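Putative uncharacterized protein (Cricetid herpesvirus 2, PDB 4ZKQ) probably binds chemokines as a viral decoy receptor encoded by a rodent gammaherpesvirus. Local coordinates at residues D64-E69 against L203-C208; G243-Q248 against H253-G258. All blocks are in the same frame, centred on the assembly; numbering follows the deposited sequence. Where two conformers were deposited one is given.

Contact 1 (D64-E69 against L203-C208). With NAG (2-acetamido-2-deoxy-beta-D-glucopyranose), chain B.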
loop_
_atom_site.group_PDB
_atom_site.type_symbol
_atom_site.label_atom_id
_atom_site.label_comp_id
_atom_site.label_asym_id
_atom_site.label_seq_id
_atom_site.Cartn_x
_atom_site.Cartn_y
_atom_site.Cartn_z
ATOM N N ASP A 64 21.776 -5.088 -9.957
ATOM C CA ASP A 64 22.163 -5.089 -11.358
ATOM C C ASP A 64 21.434 -6.233 -12.047
ATOM O O ASP A 64 21.717 -7.402 -11.796
ATOM C CB ASP A 64 23.677 -5.217 -11.526
ATOM C CG ASP A 64 24.107 -5.098 -12.979
ATOM O OD1 ASP A 64 23.902 -4.017 -13.577
ATOM O OD2 ASP A 64 24.648 -6.082 -13.524
ATOM N N LEU A 65 20.477 -5.880 -12.897
ATOM C CA LEU A 65 19.617 -6.854 -13.556
ATOM C C LEU A 65 19.409 -6.459 -15.010
ATOM O O LEU A 65 19.125 -5.294 -15.304
ATOM C CB LEU A 65 18.263 -6.950 -12.850
ATOM C CG LEU A 65 18.250 -7.402 -11.390
ATOM C CD1 LEU A 65 16.887 -7.141 -10.795
ATOM C CD2 LEU A 65 18.595 -8.876 -11.270
ATOM N N LEU A 66 19.537 -7.429 -15.912
ATOM C CA LEU A 66 19.410 -7.174 -17.343
ATOM C C LEU A 66 20.182 -5.916 -17.740
ATOM O O LEU A 66 19.690 -5.082 -18.492
ATOM C CB LEU A 66 17.931 -7.059 -17.728
ATOM C CG LEU A 66 17.144 -8.361 -17.554
ATOM C CD1 LEU A 66 15.649 -8.160 -17.751
ATOM C CD2 LEU A 66 17.647 -9.420 -18.518
ATOM N N GLU A 67 21.377 -5.785 -17.170
ATOM C CA GLU A 67 22.374 -4.780 -17.561
ATOM C C GLU A 67 22.092 -3.335 -17.118
ATOM O O GLU A 67 22.725 -2.401 -17.615
ATOM C CB GLU A 67 22.569 -4.815 -19.083
ATOM C CG GLU A 67 22.892 -6.215 -19.615
ATOM C CD GLU A 67 23.285 -6.228 -21.084
ATOM O OE1 GLU A 67 23.567 -5.148 -21.643
ATOM O OE2 GLU A 67 23.316 -7.327 -21.677
ATOM N N LYS A 68 21.175 -3.151 -16.172
ATOM C CA LYS A 68 20.989 -1.845 -15.531
ATOM C C LYS A 68 20.695 -2.008 -14.046
ATOM O O LYS A 68 20.216 -3.058 -13.612
ATOM C CB LYS A 68 19.847 -1.057 -16.175
ATOM C CG LYS A 68 20.062 -0.663 -17.628
ATOM C CD LYS A 68 18.900 0.193 -18.120
ATOM C CE LYS A 68 18.949 0.434 -19.622
ATOM N NZ LYS A 68 17.747 1.183 -20.109
ATOM N N GLU A 69 20.990 -0.972 -13.269
ATOM C CA GLU A 69 20.618 -0.950 -11.860
ATOM C C GLU A 69 19.104 -0.835 -11.760
ATOM O O GLU A 69 18.512 0.079 -12.329
ATOM C CB GLU A 69 21.300 0.206 -11.139
ATOM C CG GLU A 69 22.757 -0.055 -10.804
ATOM C CD GLU A 69 22.932 -0.608 -9.404
ATOM O OE1 GLU A 69 23.145 0.202 -8.479
ATOM O OE2 GLU A 69 22.850 -1.843 -9.225
ATOM N N LEU A 203 8.173 -14.587 -20.302
ATOM C CA LEU A 203 8.789 -13.369 -20.815
ATOM C C LEU A 203 10.126 -13.672 -21.462
ATOM O O LEU A 203 10.812 -14.608 -21.069
ATOM C CB LEU A 203 9.016 -12.354 -19.694
ATOM C CG LEU A 203 7.824 -11.714 -18.993
ATOM C CD1 LEU A 203 8.342 -10.782 -17.908
ATOM C CD2 LEU A 203 6.950 -10.964 -19.978
ATOM N N GLU A 204 10.517 -12.853 -22.430
ATOM C CA GLU A 204 11.858 -12.943 -22.978
ATOM C C GLU A 204 12.869 -12.385 -21.978
ATOM O O GLU A 204 12.626 -11.360 -21.339
ATOM C CB GLU A 204 11.943 -12.197 -24.308
ATOM C CG GLU A 204 10.933 -12.689 -25.333
ATOM C CD GLU A 204 10.965 -14.198 -25.498
ATOM O OE1 GLU A 204 12.024 -14.726 -25.897
ATOM O OE2 GLU A 204 9.941 -14.856 -25.213
ATOM N N ASN A 205 13.997 -13.078 -21.847
ATOM C CA ASN A 205 15.049 -12.713 -20.901
ATOM C C ASN A 205 14.516 -12.626 -19.473
ATOM O O ASN A 205 14.896 -11.749 -18.695
ATOM C CB ASN A 205 15.718 -11.403 -21.338
ATOM C CG ASN A 205 16.882 -11.650 -22.284
ATOM O OD1 ASN A 205 16.978 -12.726 -22.875
ATOM N ND2 ASN A 205 17.772 -10.670 -22.427
ATOM N N GLN A 206 13.656 -13.580 -19.130
ATOM C CA GLN A 206 12.973 -13.569 -17.851
ATOM C C GLN A 206 13.960 -13.648 -16.700
ATOM O O GLN A 206 14.839 -14.509 -16.664
ATOM C CB GLN A 206 11.972 -14.716 -17.760
ATOM C CG GLN A 206 11.172 -14.698 -16.469
ATOM C CD GLN A 206 9.925 -15.548 -16.533
ATOM O OE1 GLN A 206 9.229 -15.580 -17.549
ATOM N NE2 GLN A 206 9.633 -16.243 -15.442
ATOM N N THR A 207 13.795 -12.720 -15.768
ATOM C CA THR A 207 14.656 -12.592 -14.607
ATOM C C THR A 207 13.769 -12.517 -13.375
ATOM O O THR A 207 12.884 -11.666 -13.305
ATOM C CB THR A 207 15.540 -11.339 -14.708
ATOM O OG1 THR A 207 16.262 -11.366 -15.944
ATOM C CG2 THR A 207 16.524 -11.257 -13.549
ATOM N N CYS A 208 13.992 -13.417 -12.420
ATOM C CA CYS A 208 13.138 -13.505 -11.242
ATOM C C CYS A 208 13.811 -12.913 -10.008
ATOM O O CYS A 208 14.987 -13.167 -9.735
ATOM C CB CYS A 208 12.741 -14.956 -10.981
ATOM S SG CYS A 208 11.718 -15.662 -12.292
HETATM C C1 NAG B . 18.921 -10.847 -23.292
HETATM C C2 NAG B . 18.614 -11.228 -24.701
HETATM C C3 NAG B . 19.009 -10.083 -25.647
HETATM C C4 NAG B . 18.596 -8.765 -25.005
HETATM C C5 NAG B . 19.517 -8.518 -23.832
HETATM C C6 NAG B . 18.860 -7.657 -22.762
HETATM C C7 NAG B . 18.698 -13.637 -25.366
HETATM C C8 NAG B . 19.525 -14.844 -25.665
HETATM N N2 NAG B . 19.351 -12.398 -25.003
HETATM O O3 NAG B . 18.359 -10.230 -26.866
HETATM O O4 NAG B . 18.720 -7.767 -26.003
HETATM O O5 NAG B . 19.884 -9.757 -23.240
HETATM O O6 NAG B . 19.547 -6.414 -22.668
HETATM O O7 NAG B . 17.484 -13.717 -25.435
#
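L66 lays its branched end over the hydroxyl of T207 and the backbone corner at N205. Its CD2 is 3.5 Å from T207 OG1. The same methyl lies 3.6 Å from N205 O and 4.0 Å from N205 CB. The L66 and T207 side chains run past one another in opposite directions, so the methyls meet the oxygens alongside. With CG anti to the carbonyl carbon (chi1 -66°), the branch of L66 points at the other segment, and both methyls lie against T207 OG1 and N205 O.

T207 divides its branches between two leucines. OG1 stands beside the backbone N (chi1 -54°) and faces L66; CG2, anti to that N, reaches L65 CD2 at 3.9 Å.

Both segments meet at bends. L65 to K68 form a type I' turn, which closes the tight hairpin between strands 63-65 and 68-74. R151 donates to the carbonyls of both L65 and L66. L203 to Q206 form a type II turn that leads into strand 206-223. There Q206 OE1 accepts from L203 N at 3.1 Å, in the carbonyl plane. The N205 amide carries an N-linked sugar: its ND2 is bonded to C1 of the N-acetylglucosamine of chain B at 1.4 Å. The hairpin tip thus packs beside a glycosylated corner, and M259 also touches L66.

No hydrogen bond crosses the contact. T207 OG1 instead donates within its own segment to N205 O at 3.1 Å, tilted 32° from the carbonyl plane. That bond ties together the two oxygens that L66 covers. The chemistry implies that van der Waals contact joins the hairpin to the corner, while T207 OG1 and N205 O bond to each other beneath the leucine.

Contact 2 (G243-Q248 against H253-G258). With NAG (2-acetamido-2-deoxy-beta-D-glucopyranose), chain C.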
loop_
_atom_site.group_PDB
_atom_site.type_symbol
_atom_site.label_atom_id
_atom_site.label_comp_id
_atom_site.label_asym_id
_atom_site.label_seq_id
_atom_site.Cartn_x
_atom_site.Cartn_y
_atom_site.Cartn_z
ATOM N N GLY A 243 11.234 -8.811 -17.579
ATOM C CA GLY A 243 11.575 -9.239 -18.925
ATOM C C GLY A 243 10.805 -8.484 -19.989
ATOM O O GLY A 243 10.282 -7.399 -19.736
ATOM N N PHE A 244 10.741 -9.058 -21.189
ATOM C CA PHE A 244 10.065 -8.413 -22.311
ATOM C C PHE A 244 9.032 -9.345 -22.911
ATOM O O PHE A 244 9.288 -10.537 -23.091
ATOM C CB PHE A 244 11.069 -7.989 -23.380
ATOM C CG PHE A 244 12.249 -7.245 -22.838
ATOM C CD1 PHE A 244 13.346 -7.930 -22.347
ATOM C CD2 PHE A 244 12.266 -5.860 -22.820
ATOM C CE1 PHE A 244 14.436 -7.248 -21.845
ATOM C CE2 PHE A 244 13.357 -5.173 -22.321
ATOM C CZ PHE A 244 14.441 -5.867 -21.833
ATOM N N TYR A 245 7.879 -8.774 -23.240
ATOM C CA TYR A 245 6.808 -9.506 -23.890
ATOM C C TYR A 245 7.303 -10.032 -25.224
ATOM O O TYR A 245 7.979 -9.315 -25.963
ATOM C CB TYR A 245 5.589 -8.606 -24.093
ATOM C CG TYR A 245 4.360 -9.338 -24.572
ATOM C CD1 TYR A 245 3.637 -10.147 -23.710
ATOM C CD2 TYR A 245 3.917 -9.211 -25.881
ATOM C CE1 TYR A 245 2.513 -10.818 -24.138
ATOM C CE2 TYR A 245 2.791 -9.879 -26.318
ATOM C CZ TYR A 245 2.093 -10.680 -25.439
ATOM O OH TYR A 245 0.971 -11.351 -25.859
ATOM N N LYS A 246 6.992 -11.288 -25.521
ATOM C CA LYS A 246 7.298 -11.826 -26.827
ATOM C C LYS A 246 6.301 -11.299 -27.857
ATOM O O LYS A 246 5.112 -11.602 -27.780
ATOM C CB LYS A 246 7.270 -13.354 -26.759
ATOM C CG LYS A 246 7.457 -14.040 -28.075
ATOM C CD LYS A 246 8.583 -13.399 -28.807
ATOM C CE LYS A 246 9.143 -14.335 -29.815
ATOM N NZ LYS A 246 8.137 -15.190 -30.527
ATOM N N ARG A 247 6.778 -10.495 -28.803
ATOM C CA ARG A 247 5.897 -9.913 -29.817
ATOM C C ARG A 247 5.931 -10.703 -31.129
ATOM O O ARG A 247 6.973 -10.806 -31.777
ATOM C CB ARG A 247 6.281 -8.457 -30.083
ATOM C CG ARG A 247 6.441 -7.623 -28.824
ATOM C CD ARG A 247 6.540 -6.142 -29.141
ATOM N NE ARG A 247 5.227 -5.511 -29.232
ATOM C CZ ARG A 247 4.477 -5.191 -28.181
ATOM N NH1 ARG A 247 4.904 -5.452 -26.949
ATOM N NH2 ARG A 247 3.295 -4.613 -28.361
ATOM N N GLN A 248 4.784 -11.260 -31.506
ATOM C CA GLN A 248 4.635 -11.973 -32.773
ATOM C C GLN A 248 4.740 -11.038 -33.981
ATOM O O GLN A 248 4.238 -9.914 -33.942
ATOM C CB GLN A 248 3.291 -12.702 -32.819
ATOM C CG GLN A 248 3.097 -13.730 -31.718
ATOM C CD GLN A 248 4.218 -14.751 -31.668
ATOM O OE1 GLN A 248 4.831 -14.966 -30.622
ATOM N NE2 GLN A 248 4.493 -15.386 -32.804
ATOM N N HIS A 253 -0.235 -6.000 -30.415
ATOM C CA HIS A 253 -0.372 -6.483 -29.044
ATOM C C HIS A 253 -0.695 -5.323 -28.116
ATOM O O HIS A 253 -0.103 -4.251 -28.229
ATOM C CB HIS A 253 0.913 -7.170 -28.567
ATOM C CG HIS A 253 1.312 -8.353 -29.386
ATOM N ND1 HIS A 253 0.636 -9.560 -29.343
ATOM C CD2 HIS A 253 2.327 -8.535 -30.266
ATOM C CE1 HIS A 253 1.207 -10.417 -30.158
ATOM N NE2 HIS A 253 2.244 -9.818 -30.734
ATOM N N ARG A 254 -1.612 -5.543 -27.184
ATOM C CA ARG A 254 -1.962 -4.516 -26.210
ATOM C C ARG A 254 -0.840 -4.324 -25.196
ATOM O O ARG A 254 -0.647 -3.230 -24.660
ATOM C CB ARG A 254 -3.261 -4.879 -25.500
ATOM C CG ARG A 254 -4.479 -4.805 -26.401
ATOM C CD ARG A 254 -5.678 -5.473 -25.760
ATOM N NE ARG A 254 -6.861 -5.429 -26.616
ATOM C CZ ARG A 254 -7.630 -4.358 -26.778
ATOM N NH1 ARG A 254 -7.340 -3.222 -26.153
ATOM N NH2 ARG A 254 -8.690 -4.425 -27.572
ATOM N N VAL A 255 -0.096 -5.392 -24.936
ATOM C CA VAL A 255 1.030 -5.317 -24.018
ATOM C C VAL A 255 2.094 -4.372 -24.560
ATOM O O VAL A 255 2.494 -4.495 -25.712
ATOM C CB VAL A 255 1.654 -6.688 -23.796
ATOM C CG1 VAL A 255 2.914 -6.560 -22.985
ATOM C CG2 VAL A 255 0.663 -7.615 -23.110
ATOM N N PRO A 256 2.596 -3.455 -23.718
ATOM C CA PRO A 256 3.527 -2.460 -24.257
ATOM C C PRO A 256 4.920 -3.003 -24.537
ATOM O O PRO A 256 5.305 -4.075 -24.066
ATOM C CB PRO A 256 3.581 -1.405 -23.152
ATOM C CG PRO A 256 3.341 -2.181 -21.903
ATOM C CD PRO A 256 2.363 -3.262 -22.275
ATOM N N LYS A 257 5.670 -2.234 -25.315
ATOM C CA LYS A 257 7.053 -2.549 -25.601
ATOM C C LYS A 257 7.899 -2.128 -24.393
ATOM O O LYS A 257 7.381 -1.496 -23.470
ATOM C CB LYS A 257 7.495 -1.847 -26.883
ATOM C CG LYS A 257 8.578 -2.588 -27.649
ATOM C CD LYS A 257 8.643 -2.128 -29.108
ATOM C CE LYS A 257 10.001 -2.406 -29.689
ATOM N NZ LYS A 257 10.176 -1.836 -31.044
ATOM N N GLY A 258 9.181 -2.485 -24.392
ATOM C CA GLY A 258 10.061 -2.202 -23.266
ATOM C C GLY A 258 9.935 -3.223 -22.153
ATOM O O GLY A 258 9.223 -4.215 -22.293
HETATM C C1 NAG C . 17.796 -6.647 -25.950
HETATM C C2 NAG C . 16.359 -7.034 -25.876
HETATM C C3 NAG C . 15.485 -5.766 -25.999
HETATM C C4 NAG C . 15.949 -4.630 -25.076
HETATM C C5 NAG C . 17.452 -4.476 -25.050
HETATM C C6 NAG C . 17.844 -3.548 -23.908
HETATM C C7 NAG C . 14.810 -8.663 -26.944
HETATM C C8 NAG C . 14.494 -9.585 -28.074
HETATM N N2 NAG C . 16.048 -7.917 -26.938
HETATM O O3 NAG C . 14.173 -6.090 -25.660
HETATM O O4 NAG C . 15.376 -3.423 -25.533
HETATM O O5 NAG C . 18.063 -5.742 -24.857
HETATM O O6 NAG C . 19.259 -3.436 -23.834
HETATM O O7 NAG C . 14.017 -8.539 -26.027
HETATM O O HOH W 1 7.464 -5.671 -23.495
HETATM O O HOH W 2 1.928 -4.097 -31.175
#
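R247 and V255 supply the main polar link. The guanidinium grips one carbonyl end-on with two nitrogens: R247 NH2 is 2.8 Å from V255 O and R247 NH1 is 2.9 Å from it. The NH2 bond is nearly collinear with the carbonyl (176°), whereas NH1 comes from above the carbonyl plane. A bend at chi3 turns the group onto the opposite loop leg. A third bond runs from Q248 N to H253 NE2 at 3.0 Å, tilted from the ring plane. NE2 is therefore the acceptor, and a neutral histidine would probably carry its proton on ND1.

The aromatic contacts centre on Y245. Y245, in one of its two conformers, turns its ring edge to the face of H253 in a T-shaped stack, with centroids 5.3 Å apart and planes at 68°. V255 covers a face of the same tyrosine in a CH-pi contact, its CB 3.9 Å from the ring centroid.

Two waters bridge the legs. One water joins Y245 N to P256 O and G258 O. Another joins R247 NH2 to H253 N.

Sugar covers F244: the chain C N-acetylglucosamine sets O3 over the ring, 3.4 Å from CD2 of F244.

The arrangement is that of a long, irregular beta-hairpin connection at the surface, its two legs pinned together between antiparallel strands 233-244 and 260-263.

Contact 1 is partly buried, and contact 2 lies at the surface. Contact 1 joins two different sheets across a long sequence separation. Contact 2 closes a local loop. Both reach the sheet in which strands 206-223 and 233-244 are neighbours; just ahead of strand 206-223, E204 N lies 2.7 Å from F244 O, a probable hydrogen bond. The chemistry differs accordingly: contact 1 is mainly leucine packing without a crossing hydrogen bond, while contact 2 combines an arginine grip, a ring stack and water bridges. One glycan spans both. The sugar on N205 is linked through its O4 to the second sugar, which lies over F244.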